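Local coordinates for glutathione S-transferase family protein (Pseudomonas putida, PDB 3LXZ) that probably catalyses the conjugation of reduced glutathione to a wide range of hydrophobic electrophiles, as a glutathione S-transferase, at residues K4-S9 and H57-E62; M16-L21 and L202-A207; E96-I101 and D156-F161; E111-M116 and V163-A168. One frame throughout, in Å; residues are numbered along the deposited sequence.

Contact 1: residues K4-S9 and H57-E62; sequences KLYGFS and HGFLSE
The ring of Tyr6 takes Phe59 CE1 on one face, 3.6 Å above the plane and displaced toward the rim, while the Phe59 ring meets Tyr6 CE1 at its edge and in its own plane. With the planes at 87° and the centroids 5.3 Å apart, this is a T-shaped stack in which Phe59 supplies the edge and Tyr6 the face. It lies on the four-stranded mixed sheet of the thioredoxin-like N-terminal domain. The two residues belong to strands that are not direct neighbours: 52-55 runs between 3-7 and 58-61, antiparallel to both. The backbones confirm the separation, since the closest CA atoms, those of Tyr6 and Ser61, are still 9.4 Å apart, and the rings have to bridge the intervening strand. Each does so with CG set anti to its carbonyl carbon (chi1 -74° for Tyr6 and -71° for Phe59). Both side chains also rest on Val52 of the middle strand, and a hydrogen bond to Glu54 OE1 fixes the hydroxyl end of the Tyr6 ring. Further along this segment, Ser61 and Glu62 bond to Glu92 and Tyr100 of the second subunit, so the segment that carries Phe59 also leads into the dimer interface. The Tyr6 side chain is about 7 Å from that of the glutathione-binding Val50. The touching is concentrated on one corner of Phe59: CE1 is 3.7 Å from Tyr6 CZ, and the adjoining Phe59 CZ is 3.9 Å from Tyr6 OH.

Contact 2: residues M16-L21 and L202-A207; sequences MVKLAL and LADKEA
Lys18 and Asp204 meet through one charged interaction, a salt bridge in which Lys18 NZ donates to Asp204 OD2 over 2.7 Å. OD2 accepts this N-H through its anti lone pair, the one turned away from the other carboxylate oxygen. Lys18 spans the space between the helices because its chain is fully extended: CG is anti to the backbone N (chi1 179°), and the later torsions are also close to 180°. That reach is needed, as the nearest CA atoms, those of Lys18 and Asp204 themselves, are 10.9 Å apart.

The charges continue on both sides of this pair. Lys18 NZ makes a second salt bridge with Glu30 OE2, and Asp204 OD2 one with Arg200 NE, so that acids and bases alternate from Glu30 to Arg200. A weak hydrogen bond joins Lys18 NZ to Ser9 OG as well. A methionine in place of Lys18 would probably leave Glu30 without this positive mate and Asp204 with its salt bridge to Arg200 but not this one, the two carboxylates no longer bridged by a cation.

The other close approaches merely surround the charged pair: Lys18 CE comes to 3.5 Å from Asp204 OD2, and Asp204 CB is 3.4 Å from Lys18 NZ. Only 73 Å² is buried in all, consistent with joining by charge rather than by close packing.

In the fold, helix 12-23 of the thioredoxin-like domain packs Val17 on helix 63-73 and Met16 on helix 154-174, while Lys18 reaches across to helix 198-218 of the helical domain and so ties the two domains together.

Contact 3: residues E96-I101 and D156-F161; sequences EIELYI and DLMFCF
Ile97 and Phe159 mark the closest backbone approach, CA to CA 6.5 Å, between two helical segments that run in the same general direction, their axes 9.5 Å apart at closest and at 31° to each other. Ile97 works with both of its branches. Its CG2 lies 3.6 Å from Met158 CG, and the two side chains pass each other in opposite directions; its CD1 reaches on to Phe159 CB at 3.9 Å. Met158, a selenomethionine, bends at chi2 and chi3 (70° and 57°), which curls SE and CE back over Glu98. There SE is 3.8 Å from Glu98 CB, and CE is 3.6 Å from Glu98 OE1. The charge of that carboxylate is met elsewhere, by a salt bridge from OE2 to Lys95 of the second subunit. An alanine at Ile97 would lack both branches and is likely to open a gap beside Met158 CG and Phe159 CB. All four residues are buried, and Leu137 of helix 120-140 closes over Ile97 and Phe159. Such packing of 96-101 against 156-161 belongs to the core of the all-helical C-terminal domain of glutathione transferases, here next to the dimer interface and with the Met158 side chain about 4 Å from that of glutathione-binding Thr63.

Contact 4: residues E111-M116 and V163-A168; sequences ESFFGM and VDLANA
Phe113 makes the close contacts from its segment, against Leu165 and Ala168 in the middle of helix 154-174, with Ser112 partly covered beside it. From CB, which points toward the other helix, the ring leaves with CG anti to the carbonyl carbon (chi1 -54°). CB, CG and the two CD atoms serve as the stalk, and the touching begins further out. CE1 comes to 4.0 Å from Ala168 CB, and CE2, on the other flank, to 4.1 Å from Leu165 CD2. At the tip, CZ is 3.8 Å from both Leu165 CD2 and Ala168 CB. Both methyls approach obliquely to the ring plane, and the Leu165 side chain crosses that of Phe113 at about a right angle. Leu165 and Ala168 are three residues apart, an i, i+3 spacing that sets their methyls on one side of the helix, and CZ fits between them.

Within its own segment, Phe113 has Ser112 OG over one face, 3.2 Å above the plane and toward the rim; that hydroxyl is hydrogen-bonded to Cys108 O. The Tyr109 ring also meets Phe113. The short helix 109-114 then gives way at Gly115, which has positive phi.

The Leu165 side chain is about 6 Å from that of the glutathione-binding Arg106, which places the contact near that residue. The close contacts are apolar, the buried area totals 145 Å², and Phe113 itself is exposed. Directional bonding plays no part between the two segments, so the short helix is held to 154-174 here by shape and the hydrophobic effect.

How the contacts relate
Contact 1 belongs to the thioredoxin-like sheet, contacts 3 and 4 to the helical domain, and contact 2 joins the two. Their centres reflect this: contact 2 is 14 Å from contact 1, 16 Å from contact 3 and 18 Å from contact 4, whereas contacts 1 and 4 are 25 Å apart. Contact 1 closes before contacts 3 and 4 open. Those two alternate along the chain and share helix 154-174, and the sequence between 16-21 and 202-207 contains both. Direct touches continue the connection, Leu5 to Val17, Met16 to Met158 and Ile101 to Ala166. Contacts 1 and 3 each also reach the second subunit, consistent with a glutathione site near both domain junction and dimer interface.

Contact 1: residues K4-S9 and H57-E62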
loop_
_atom_site.group_PDB
_atom_site.type_symbol
_atom_site.label_atom_id
_atom_site.label_comp_id
_atom_site.label_asym_id
_atom_site.label_seq_id
_atom_site.Cartn_x
_atom_site.Cartn_y
_atom_site.Cartn_z
ATOM N N LYS A 4 -2.614 10.205 20.604
ATOM C CA LYS A 4 -4.054 10.158 20.427
ATOM C C LYS A 4 -4.322 9.387 19.138
ATOM O O LYS A 4 -3.675 9.634 18.128
ATOM C CB LYS A 4 -4.642 11.553 20.291
ATOM C CG LYS A 4 -4.428 12.537 21.458
ATOM C CD LYS A 4 -5.277 13.808 21.176
ATOM C CE LYS A 4 -5.425 14.751 22.369
ATOM N NZ LYS A 4 -4.184 14.898 23.176
ATOM N N LEU A 5 -5.279 8.473 19.175
ATOM C CA LEU A 5 -5.665 7.730 17.979
ATOM C C LEU A 5 -7.043 8.188 17.509
ATOM O O LEU A 5 -8.044 7.945 18.195
ATOM C CB LEU A 5 -5.696 6.230 18.274
ATOM C CG LEU A 5 -5.946 5.326 17.065
ATOM C CD1 LEU A 5 -4.816 5.467 16.000
ATOM C CD2 LEU A 5 -6.027 3.901 17.580
ATOM N N TYR A 6 -7.098 8.832 16.341
ATOM C CA TYR A 6 -8.351 9.276 15.772
ATOM C C TYR A 6 -8.923 8.159 14.926
ATOM O O TYR A 6 -8.250 7.663 14.012
ATOM C CB TYR A 6 -8.159 10.487 14.833
ATOM C CG TYR A 6 -7.880 11.800 15.537
ATOM C CD1 TYR A 6 -6.818 11.914 16.426
ATOM C CD2 TYR A 6 -8.663 12.931 15.288
ATOM C CE1 TYR A 6 -6.553 13.117 17.066
ATOM C CE2 TYR A 6 -8.395 14.139 15.927
ATOM C CZ TYR A 6 -7.337 14.215 16.804
ATOM O OH TYR A 6 -7.037 15.408 17.434
ATOM N N GLY A 7 -10.160 7.774 15.209
ATOM C CA GLY A 7 -10.863 6.828 14.341
ATOM C C GLY A 7 -12.166 6.389 14.986
ATOM O O GLY A 7 -12.802 7.146 15.731
ATOM N N PHE A 8 -12.594 5.185 14.676
ATOM C CA PHE A 8 -13.798 4.683 15.288
ATOM C C PHE A 8 -13.668 3.183 15.394
ATOM O O PHE A 8 -13.044 2.563 14.565
ATOM C CB PHE A 8 -15.045 5.161 14.529
ATOM C CG PHE A 8 -15.131 4.704 13.076
ATOM C CD1 PHE A 8 -14.414 5.372 12.057
ATOM C CD2 PHE A 8 -15.940 3.624 12.733
ATOM C CE1 PHE A 8 -14.509 4.944 10.735
ATOM C CE2 PHE A 8 -16.056 3.193 11.405
ATOM C CZ PHE A 8 -15.334 3.856 10.406
ATOM N N SER A 9 -14.263 2.611 16.438
ATOM C CA SER A 9 -14.039 1.204 16.744
ATOM C C SER A 9 -14.697 0.225 15.798
ATOM O O SER A 9 -14.501 -0.971 15.933
ATOM C CB SER A 9 -14.447 0.923 18.188
ATOM O OG SER A 9 -13.497 1.516 19.043
ATOM N N HIS A 57 4.693 15.831 17.045
ATOM C CA HIS A 57 5.157 16.418 15.774
ATOM C C HIS A 57 4.042 16.676 14.743
ATOM O O HIS A 57 4.305 17.267 13.684
ATOM C CB HIS A 57 6.264 15.554 15.157
ATOM C CG HIS A 57 7.390 15.258 16.098
ATOM N ND1 HIS A 57 7.626 13.996 16.612
ATOM C CD2 HIS A 57 8.329 16.069 16.645
ATOM C CE1 HIS A 57 8.677 14.038 17.415
ATOM N NE2 HIS A 57 9.117 15.285 17.456
ATOM N N GLY A 58 2.813 16.261 15.052
ATOM C CA GLY A 58 1.677 16.361 14.112
ATOM C C GLY A 58 1.018 15.021 13.782
ATOM O O GLY A 58 1.255 14.031 14.441
ATOM N N PHE A 59 0.146 15.016 12.776
ATOM C CA PHE A 59 -0.655 13.848 12.437
ATOM C C PHE A 59 0.050 12.918 11.451
ATOM O O PHE A 59 0.694 13.397 10.504
ATOM C CB PHE A 59 -1.947 14.298 11.753
ATOM C CG PHE A 59 -2.935 14.963 12.658
ATOM C CD1 PHE A 59 -3.565 14.254 13.683
ATOM C CD2 PHE A 59 -3.281 16.305 12.447
ATOM C CE1 PHE A 59 -4.501 14.900 14.505
ATOM C CE2 PHE A 59 -4.216 16.944 13.263
ATOM C CZ PHE A 59 -4.827 16.238 14.277
ATOM N N LEU A 60 -0.092 11.603 11.657
ATOM C CA LEU A 60 0.285 10.588 10.650
ATOM C C LEU A 60 -0.938 9.761 10.326
ATOM O O LEU A 60 -1.614 9.303 11.255
ATOM C CB LEU A 60 1.364 9.636 11.195
ATOM C CG LEU A 60 2.800 10.100 11.370
ATOM C CD1 LEU A 60 3.616 9.103 12.164
ATOM C CD2 LEU A 60 3.458 10.374 10.003
ATOM N N SER A 61 -1.247 9.575 9.036
ATOM C CA SER A 61 -2.336 8.717 8.585
ATOM C C SER A 61 -1.762 7.442 7.962
ATOM O O SER A 61 -0.553 7.336 7.802
ATOM C CB SER A 61 -3.225 9.468 7.566
ATOM O OG SER A 61 -2.536 9.597 6.330
ATOM N N GLU A 62 -2.630 6.478 7.621
ATOM C CA GLU A 62 -2.277 5.169 6.989
ATOM C C GLU A 62 -1.778 4.164 8.031
ATOM O O GLU A 62 -0.667 4.324 8.579
ATOM C CB GLU A 62 -1.225 5.278 5.866
ATOM C CG GLU A 62 -1.645 6.203 4.696
ATOM C CD GLU A 62 -2.813 5.670 3.881
ATOM O OE1 GLU A 62 -2.995 4.427 3.802
ATOM O OE2 GLU A 62 -3.549 6.495 3.286
#

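Contact 2: residues M16-L21 and L202-A207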
loop_
_atom_site.group_PDB
_atom_site.type_symbol
_atom_site.label_atom_id
_atom_site.label_comp_id
_atom_site.label_asym_id
_atom_site.label_seq_id
_atom_site.Cartn_x
_atom_site.Cartn_y
_atom_site.Cartn_z
HETATM N N MSE A 16 -6.531 -2.353 14.133
HETATM C CA MSE A 16 -5.150 -2.803 13.967
HETATM C C MSE A 16 -4.174 -1.943 14.760
HETATM O O MSE A 16 -3.346 -2.483 15.481
HETATM C CB MSE A 16 -4.780 -2.822 12.472
HETATM C CG MSE A 16 -5.517 -3.853 11.589
HETATM SE SE MSE A 16 -5.055 -3.341 9.739
HETATM C CE MSE A 16 -6.678 -3.919 8.749
ATOM N N VAL A 17 -4.274 -0.616 14.651
ATOM C CA VAL A 17 -3.412 0.233 15.467
ATOM C C VAL A 17 -3.722 0.068 16.951
ATOM O O VAL A 17 -2.794 -0.038 17.762
ATOM C CB VAL A 17 -3.473 1.680 15.027
ATOM C CG1 VAL A 17 -2.522 2.535 15.903
ATOM C CG2 VAL A 17 -2.988 1.736 13.533
ATOM N N LYS A 18 -5.008 0.057 17.289
ATOM C CA LYS A 18 -5.441 -0.094 18.679
ATOM C C LYS A 18 -4.869 -1.361 19.316
ATOM O O LYS A 18 -4.315 -1.300 20.448
ATOM C CB LYS A 18 -6.960 -0.047 18.744
ATOM C CG LYS A 18 -7.592 -0.204 20.127
ATOM C CD LYS A 18 -9.060 0.270 20.045
ATOM C CE LYS A 18 -9.835 0.077 21.355
ATOM N NZ LYS A 18 -11.265 0.453 21.132
ATOM N N LEU A 19 -4.931 -2.495 18.597
ATOM C CA LEU A 19 -4.334 -3.718 19.132
ATOM C C LEU A 19 -2.831 -3.582 19.355
ATOM O O LEU A 19 -2.312 -4.081 20.354
ATOM C CB LEU A 19 -4.645 -4.927 18.259
ATOM C CG LEU A 19 -4.236 -6.312 18.777
ATOM C CD1 LEU A 19 -4.762 -6.554 20.211
ATOM C CD2 LEU A 19 -4.783 -7.352 17.805
ATOM N N ALA A 20 -2.127 -2.904 18.425
ATOM C CA ALA A 20 -0.668 -2.756 18.530
ATOM C C ALA A 20 -0.354 -1.975 19.810
ATOM O O ALA A 20 0.530 -2.368 20.570
ATOM C CB ALA A 20 -0.101 -2.003 17.300
ATOM N N LEU A 21 -1.099 -0.887 20.037
ATOM C CA LEU A 21 -0.886 -0.030 21.210
ATOM C C LEU A 21 -1.169 -0.825 22.489
ATOM O O LEU A 21 -0.426 -0.711 23.458
ATOM C CB LEU A 21 -1.758 1.232 21.150
ATOM C CG LEU A 21 -1.393 2.236 20.037
ATOM C CD1 LEU A 21 -2.479 3.262 19.823
ATOM C CD2 LEU A 21 -0.088 2.916 20.354
ATOM N N LEU A 202 -13.492 -5.878 20.713
ATOM C CA LEU A 202 -14.784 -6.255 20.218
ATOM C C LEU A 202 -15.941 -5.607 20.990
ATOM O O LEU A 202 -16.989 -5.313 20.413
ATOM C CB LEU A 202 -14.934 -7.774 20.164
ATOM C CG LEU A 202 -13.907 -8.502 19.288
ATOM C CD1 LEU A 202 -14.171 -9.987 19.395
ATOM C CD2 LEU A 202 -14.013 -8.019 17.823
ATOM N N ALA A 203 -15.732 -5.376 22.284
ATOM C CA ALA A 203 -16.719 -4.708 23.143
ATOM C C ALA A 203 -16.884 -3.242 22.708
ATOM O O ALA A 203 -18.023 -2.750 22.559
ATOM C CB ALA A 203 -16.301 -4.798 24.645
ATOM N N ASP A 204 -15.749 -2.573 22.491
ATOM C CA ASP A 204 -15.759 -1.181 22.019
ATOM C C ASP A 204 -16.407 -1.088 20.648
ATOM O O ASP A 204 -17.221 -0.206 20.397
ATOM C CB ASP A 204 -14.369 -0.559 21.997
ATOM C CG ASP A 204 -13.778 -0.328 23.410
ATOM O OD1 ASP A 204 -14.510 -0.497 24.440
ATOM O OD2 ASP A 204 -12.562 -0.010 23.487
ATOM N N LYS A 205 -16.062 -2.021 19.762
ATOM C CA LYS A 205 -16.732 -2.087 18.473
ATOM C C LYS A 205 -18.263 -2.157 18.615
ATOM O O LYS A 205 -18.992 -1.368 17.974
ATOM C CB LYS A 205 -16.174 -3.241 17.622
ATOM C CG LYS A 205 -16.931 -3.457 16.296
ATOM C CD LYS A 205 -16.231 -4.502 15.381
ATOM C CE LYS A 205 -16.949 -4.573 14.020
ATOM N NZ LYS A 205 -16.580 -5.726 13.086
ATOM N N GLU A 206 -18.754 -3.064 19.463
ATOM C CA GLU A 206 -20.206 -3.250 19.607
ATOM C C GLU A 206 -20.851 -1.986 20.178
ATOM O O GLU A 206 -21.913 -1.555 19.731
ATOM C CB GLU A 206 -20.502 -4.456 20.522
ATOM C CG GLU A 206 -21.972 -4.618 20.932
ATOM C CD GLU A 206 -22.917 -4.986 19.771
ATOM O OE1 GLU A 206 -22.440 -5.253 18.626
ATOM O OE2 GLU A 206 -24.155 -5.012 20.005
ATOM N N ALA A 207 -20.190 -1.387 21.148
ATOM C CA ALA A 207 -20.676 -0.183 21.804
ATOM C C ALA A 207 -20.784 1.011 20.851
ATOM O O ALA A 207 -21.607 1.897 21.062
ATOM C CB ALA A 207 -19.713 0.180 22.952
#

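Contact 3: residues E96-I101 and D156-F161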
loop_
_atom_site.group_PDB
_atom_site.type_symbol
_atom_site.label_atom_id
_atom_site.label_comp_id
_atom_site.label_asym_id
_atom_site.label_seq_id
_atom_site.Cartn_x
_atom_site.Cartn_y
_atom_site.Cartn_z
ATOM N N GLU A 96 0.933 -7.186 1.238
ATOM C CA GLU A 96 0.159 -8.109 0.407
ATOM C C GLU A 96 -1.251 -8.288 0.946
ATOM O O GLU A 96 -2.215 -8.381 0.185
ATOM C CB GLU A 96 0.835 -9.480 0.273
ATOM C CG GLU A 96 2.070 -9.402 -0.605
ATOM C CD GLU A 96 3.051 -10.557 -0.491
ATOM O OE1 GLU A 96 3.026 -11.412 0.462
ATOM O OE2 GLU A 96 3.886 -10.580 -1.416
ATOM N N ILE A 97 -1.378 -8.405 2.260
ATOM C CA ILE A 97 -2.699 -8.594 2.829
ATOM C C ILE A 97 -3.536 -7.345 2.583
ATOM O O ILE A 97 -4.681 -7.424 2.151
ATOM C CB ILE A 97 -2.654 -8.991 4.323
ATOM C CG1 ILE A 97 -2.004 -10.354 4.493
ATOM C CG2 ILE A 97 -4.071 -9.056 4.866
ATOM C CD1 ILE A 97 -1.480 -10.581 5.957
ATOM N N GLU A 98 -2.940 -6.185 2.806
ATOM C CA GLU A 98 -3.626 -4.928 2.553
ATOM C C GLU A 98 -4.074 -4.785 1.100
ATOM O O GLU A 98 -5.253 -4.600 0.860
ATOM C CB GLU A 98 -2.777 -3.718 2.992
ATOM C CG GLU A 98 -3.457 -2.355 2.758
ATOM C CD GLU A 98 -2.628 -1.195 3.278
ATOM O OE1 GLU A 98 -1.643 -1.434 4.027
ATOM O OE2 GLU A 98 -2.959 -0.032 2.923
ATOM N N LEU A 99 -3.144 -4.871 0.141
ATOM C CA LEU A 99 -3.489 -4.523 -1.236
ATOM C C LEU A 99 -4.265 -5.652 -1.907
ATOM O O LEU A 99 -5.044 -5.396 -2.825
ATOM C CB LEU A 99 -2.209 -4.290 -2.064
ATOM C CG LEU A 99 -1.627 -2.866 -2.068
ATOM C CD1 LEU A 99 -1.367 -2.411 -0.696
ATOM C CD2 LEU A 99 -0.364 -2.731 -2.940
ATOM N N TYR A 100 -4.044 -6.890 -1.480
ATOM C CA TYR A 100 -4.568 -8.008 -2.274
ATOM C C TYR A 100 -5.663 -8.775 -1.591
ATOM O O TYR A 100 -6.295 -9.658 -2.219
ATOM C CB TYR A 100 -3.449 -8.961 -2.758
ATOM C CG TYR A 100 -2.321 -8.190 -3.398
ATOM C CD1 TYR A 100 -2.582 -7.279 -4.422
ATOM C CD2 TYR A 100 -1.029 -8.326 -2.930
ATOM C CE1 TYR A 100 -1.546 -6.511 -4.991
ATOM C CE2 TYR A 100 0.013 -7.588 -3.474
ATOM C CZ TYR A 100 -0.257 -6.678 -4.504
ATOM O OH TYR A 100 0.801 -5.968 -5.018
ATOM N N ILE A 101 -5.945 -8.420 -0.342
ATOM C CA ILE A 101 -7.077 -9.029 0.393
ATOM C C ILE A 101 -7.999 -7.950 0.926
ATOM O O ILE A 101 -9.163 -7.895 0.540
ATOM C CB ILE A 101 -6.630 -10.017 1.486
ATOM C CG1 ILE A 101 -5.928 -11.220 0.826
ATOM C CG2 ILE A 101 -7.844 -10.437 2.337
ATOM C CD1 ILE A 101 -5.530 -12.315 1.790
ATOM N N ASP A 156 0.470 -9.835 11.500
ATOM C CA ASP A 156 -0.663 -10.545 12.114
ATOM C C ASP A 156 -1.830 -9.635 12.434
ATOM O O ASP A 156 -2.957 -10.097 12.477
ATOM C CB ASP A 156 -0.203 -11.273 13.374
ATOM C CG ASP A 156 0.799 -12.334 13.059
ATOM O OD1 ASP A 156 0.390 -13.327 12.377
ATOM O OD2 ASP A 156 1.973 -12.177 13.443
ATOM N N LEU A 157 -1.537 -8.358 12.728
ATOM C CA LEU A 157 -2.565 -7.355 12.918
ATOM C C LEU A 157 -3.341 -7.105 11.622
ATOM O O LEU A 157 -4.575 -7.112 11.623
ATOM C CB LEU A 157 -1.980 -6.053 13.501
ATOM C CG LEU A 157 -1.001 -6.205 14.693
ATOM C CD1 LEU A 157 -0.459 -4.832 15.170
ATOM C CD2 LEU A 157 -1.639 -7.001 15.843
HETATM N N MSE A 158 -2.639 -6.894 10.506
HETATM C CA MSE A 158 -3.345 -6.726 9.230
HETATM C C MSE A 158 -4.105 -8.009 8.869
HETATM O O MSE A 158 -5.234 -7.950 8.372
HETATM C CB MSE A 158 -2.322 -6.363 8.141
HETATM C CG MSE A 158 -2.851 -6.202 6.739
HETATM SE SE MSE A 158 -3.963 -4.636 6.464
HETATM C CE MSE A 158 -2.810 -3.143 6.994
ATOM N N PHE A 159 -3.503 -9.165 9.109
ATOM C CA PHE A 159 -4.202 -10.445 8.889
ATOM C C PHE A 159 -5.505 -10.560 9.693
ATOM O O PHE A 159 -6.545 -10.852 9.160
ATOM C CB PHE A 159 -3.280 -11.601 9.265
ATOM C CG PHE A 159 -3.959 -12.966 9.259
ATOM C CD1 PHE A 159 -3.939 -13.753 8.105
ATOM C CD2 PHE A 159 -4.598 -13.454 10.398
ATOM C CE1 PHE A 159 -4.560 -15.010 8.071
ATOM C CE2 PHE A 159 -5.201 -14.730 10.390
ATOM C CZ PHE A 159 -5.207 -15.485 9.223
ATOM N N CYS A 160 -5.447 -10.325 10.995
ATOM C CA CYS A 160 -6.583 -10.734 11.788
ATOM C C CYS A 160 -7.784 -9.795 11.626
ATOM O O CYS A 160 -8.909 -10.205 11.834
ATOM C CB CYS A 160 -6.184 -10.992 13.234
ATOM S SG CYS A 160 -6.044 -9.524 14.140
ATOM N N PHE A 161 -7.546 -8.545 11.197
ATOM C CA PHE A 161 -8.634 -7.615 10.945
ATOM C C PHE A 161 -8.937 -7.378 9.466
ATOM O O PHE A 161 -9.825 -6.563 9.153
ATOM C CB PHE A 161 -8.365 -6.262 11.647
ATOM C CG PHE A 161 -8.345 -6.346 13.144
ATOM C CD1 PHE A 161 -9.515 -6.617 13.863
ATOM C CD2 PHE A 161 -7.172 -6.079 13.857
ATOM C CE1 PHE A 161 -9.480 -6.650 15.265
ATOM C CE2 PHE A 161 -7.146 -6.104 15.257
ATOM C CZ PHE A 161 -8.283 -6.408 15.952
#

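Contact 4: residues E111-M116 and V163-A168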
loop_
_atom_site.group_PDB
_atom_site.type_symbol
_atom_site.label_atom_id
_atom_site.label_comp_id
_atom_site.label_asym_id
_atom_site.label_seq_id
_atom_site.Cartn_x
_atom_site.Cartn_y
_atom_site.Cartn_z
ATOM N N GLU A 111 -22.232 -4.233 -0.003
ATOM C CA GLU A 111 -23.197 -5.324 -0.062
ATOM C C GLU A 111 -23.173 -6.193 1.192
ATOM O O GLU A 111 -24.227 -6.520 1.752
ATOM C CB GLU A 111 -22.979 -6.182 -1.300
ATOM C CG GLU A 111 -24.063 -7.241 -1.484
ATOM C CD GLU A 111 -24.020 -7.914 -2.837
ATOM O OE1 GLU A 111 -24.331 -9.116 -2.893
ATOM O OE2 GLU A 111 -23.676 -7.253 -3.846
ATOM N N SER A 112 -21.976 -6.556 1.644
ATOM C CA SER A 112 -21.852 -7.528 2.727
ATOM C C SER A 112 -22.279 -6.963 4.080
ATOM O O SER A 112 -22.794 -7.700 4.938
ATOM C CB SER A 112 -20.428 -8.049 2.798
ATOM O OG SER A 112 -19.545 -6.971 3.019
ATOM N N PHE A 113 -22.065 -5.665 4.275
ATOM C CA PHE A 113 -22.396 -5.057 5.549
ATOM C C PHE A 113 -23.532 -4.052 5.533
ATOM O O PHE A 113 -24.243 -3.943 6.523
ATOM C CB PHE A 113 -21.139 -4.559 6.267
ATOM C CG PHE A 113 -20.085 -5.642 6.414
ATOM C CD1 PHE A 113 -20.383 -6.843 7.079
ATOM C CD2 PHE A 113 -18.817 -5.496 5.842
ATOM C CE1 PHE A 113 -19.419 -7.873 7.200
ATOM C CE2 PHE A 113 -17.851 -6.513 5.954
ATOM C CZ PHE A 113 -18.158 -7.707 6.637
ATOM N N PHE A 114 -23.730 -3.348 4.423
ATOM C CA PHE A 114 -24.803 -2.348 4.356
ATOM C C PHE A 114 -26.008 -2.802 3.514
ATOM O O PHE A 114 -26.909 -2.008 3.256
ATOM C CB PHE A 114 -24.271 -0.999 3.857
ATOM C CG PHE A 114 -23.138 -0.440 4.681
ATOM C CD1 PHE A 114 -23.389 0.457 5.717
ATOM C CD2 PHE A 114 -21.815 -0.804 4.421
ATOM C CE1 PHE A 114 -22.353 0.982 6.487
ATOM C CE2 PHE A 114 -20.761 -0.284 5.185
ATOM C CZ PHE A 114 -21.037 0.620 6.226
ATOM N N GLY A 115 -26.021 -4.068 3.105
ATOM C CA GLY A 115 -27.117 -4.644 2.307
ATOM C C GLY A 115 -27.458 -3.972 0.975
ATOM O O GLY A 115 -28.556 -4.192 0.437
HETATM N N MSE A 116 -26.522 -3.168 0.451
HETATM C CA MSE A 116 -26.643 -2.482 -0.849
HETATM C C MSE A 116 -25.825 -3.202 -1.928
HETATM O O MSE A 116 -24.590 -3.140 -1.917
HETATM C CB MSE A 116 -26.159 -1.021 -0.739
HETATM C CG MSE A 116 -27.021 -0.094 0.141
HETATM SE SE MSE A 116 -28.963 -0.247 -0.244
HETATM C CE MSE A 116 -28.945 0.359 -2.137
ATOM N N VAL A 163 -8.743 -10.525 7.162
ATOM C CA VAL A 163 -9.152 -11.858 6.679
ATOM C C VAL A 163 -10.557 -12.238 7.196
ATOM O O VAL A 163 -11.330 -12.878 6.463
ATOM C CB VAL A 163 -8.083 -12.943 6.971
ATOM C CG1 VAL A 163 -8.604 -14.323 6.643
ATOM C CG2 VAL A 163 -6.801 -12.688 6.106
ATOM N N ASP A 164 -10.899 -11.803 8.412
ATOM C CA ASP A 164 -12.293 -11.941 8.928
ATOM C C ASP A 164 -13.316 -11.248 8.023
ATOM O O ASP A 164 -14.325 -11.851 7.624
ATOM C CB ASP A 164 -12.428 -11.421 10.375
ATOM C CG ASP A 164 -12.086 -9.917 10.520
ATOM O OD1 ASP A 164 -11.279 -9.392 9.714
ATOM O OD2 ASP A 164 -12.638 -9.261 11.443
ATOM N N LEU A 165 -13.065 -9.982 7.697
ATOM C CA LEU A 165 -13.960 -9.274 6.800
ATOM C C LEU A 165 -13.955 -9.820 5.395
ATOM O O LEU A 165 -15.007 -9.843 4.730
ATOM C CB LEU A 165 -13.628 -7.793 6.806
ATOM C CG LEU A 165 -13.764 -7.100 8.161
ATOM C CD1 LEU A 165 -13.588 -5.600 7.958
ATOM C CD2 LEU A 165 -15.125 -7.416 8.855
ATOM N N ALA A 166 -12.784 -10.241 4.913
ATOM C CA ALA A 166 -12.707 -10.818 3.564
ATOM C C ALA A 166 -13.488 -12.128 3.478
ATOM O O ALA A 166 -14.157 -12.404 2.479
ATOM C CB ALA A 166 -11.269 -11.027 3.146
ATOM N N ASN A 167 -13.413 -12.948 4.525
ATOM C CA ASN A 167 -14.168 -14.212 4.500
ATOM C C ASN A 167 -15.682 -13.992 4.590
ATOM O O ASN A 167 -16.446 -14.720 3.958
ATOM C CB ASN A 167 -13.688 -15.198 5.559
ATOM C CG ASN A 167 -13.848 -16.651 5.115
ATOM O OD1 ASN A 167 -13.455 -17.029 4.004
ATOM N ND2 ASN A 167 -14.407 -17.472 5.984
ATOM N N ALA A 168 -16.104 -12.954 5.306
ATOM C CA ALA A 168 -17.525 -12.580 5.323
ATOM C C ALA A 168 -17.990 -12.170 3.934
ATOM O O ALA A 168 -19.045 -12.643 3.477
ATOM C CB ALA A 168 -17.779 -11.458 6.333
#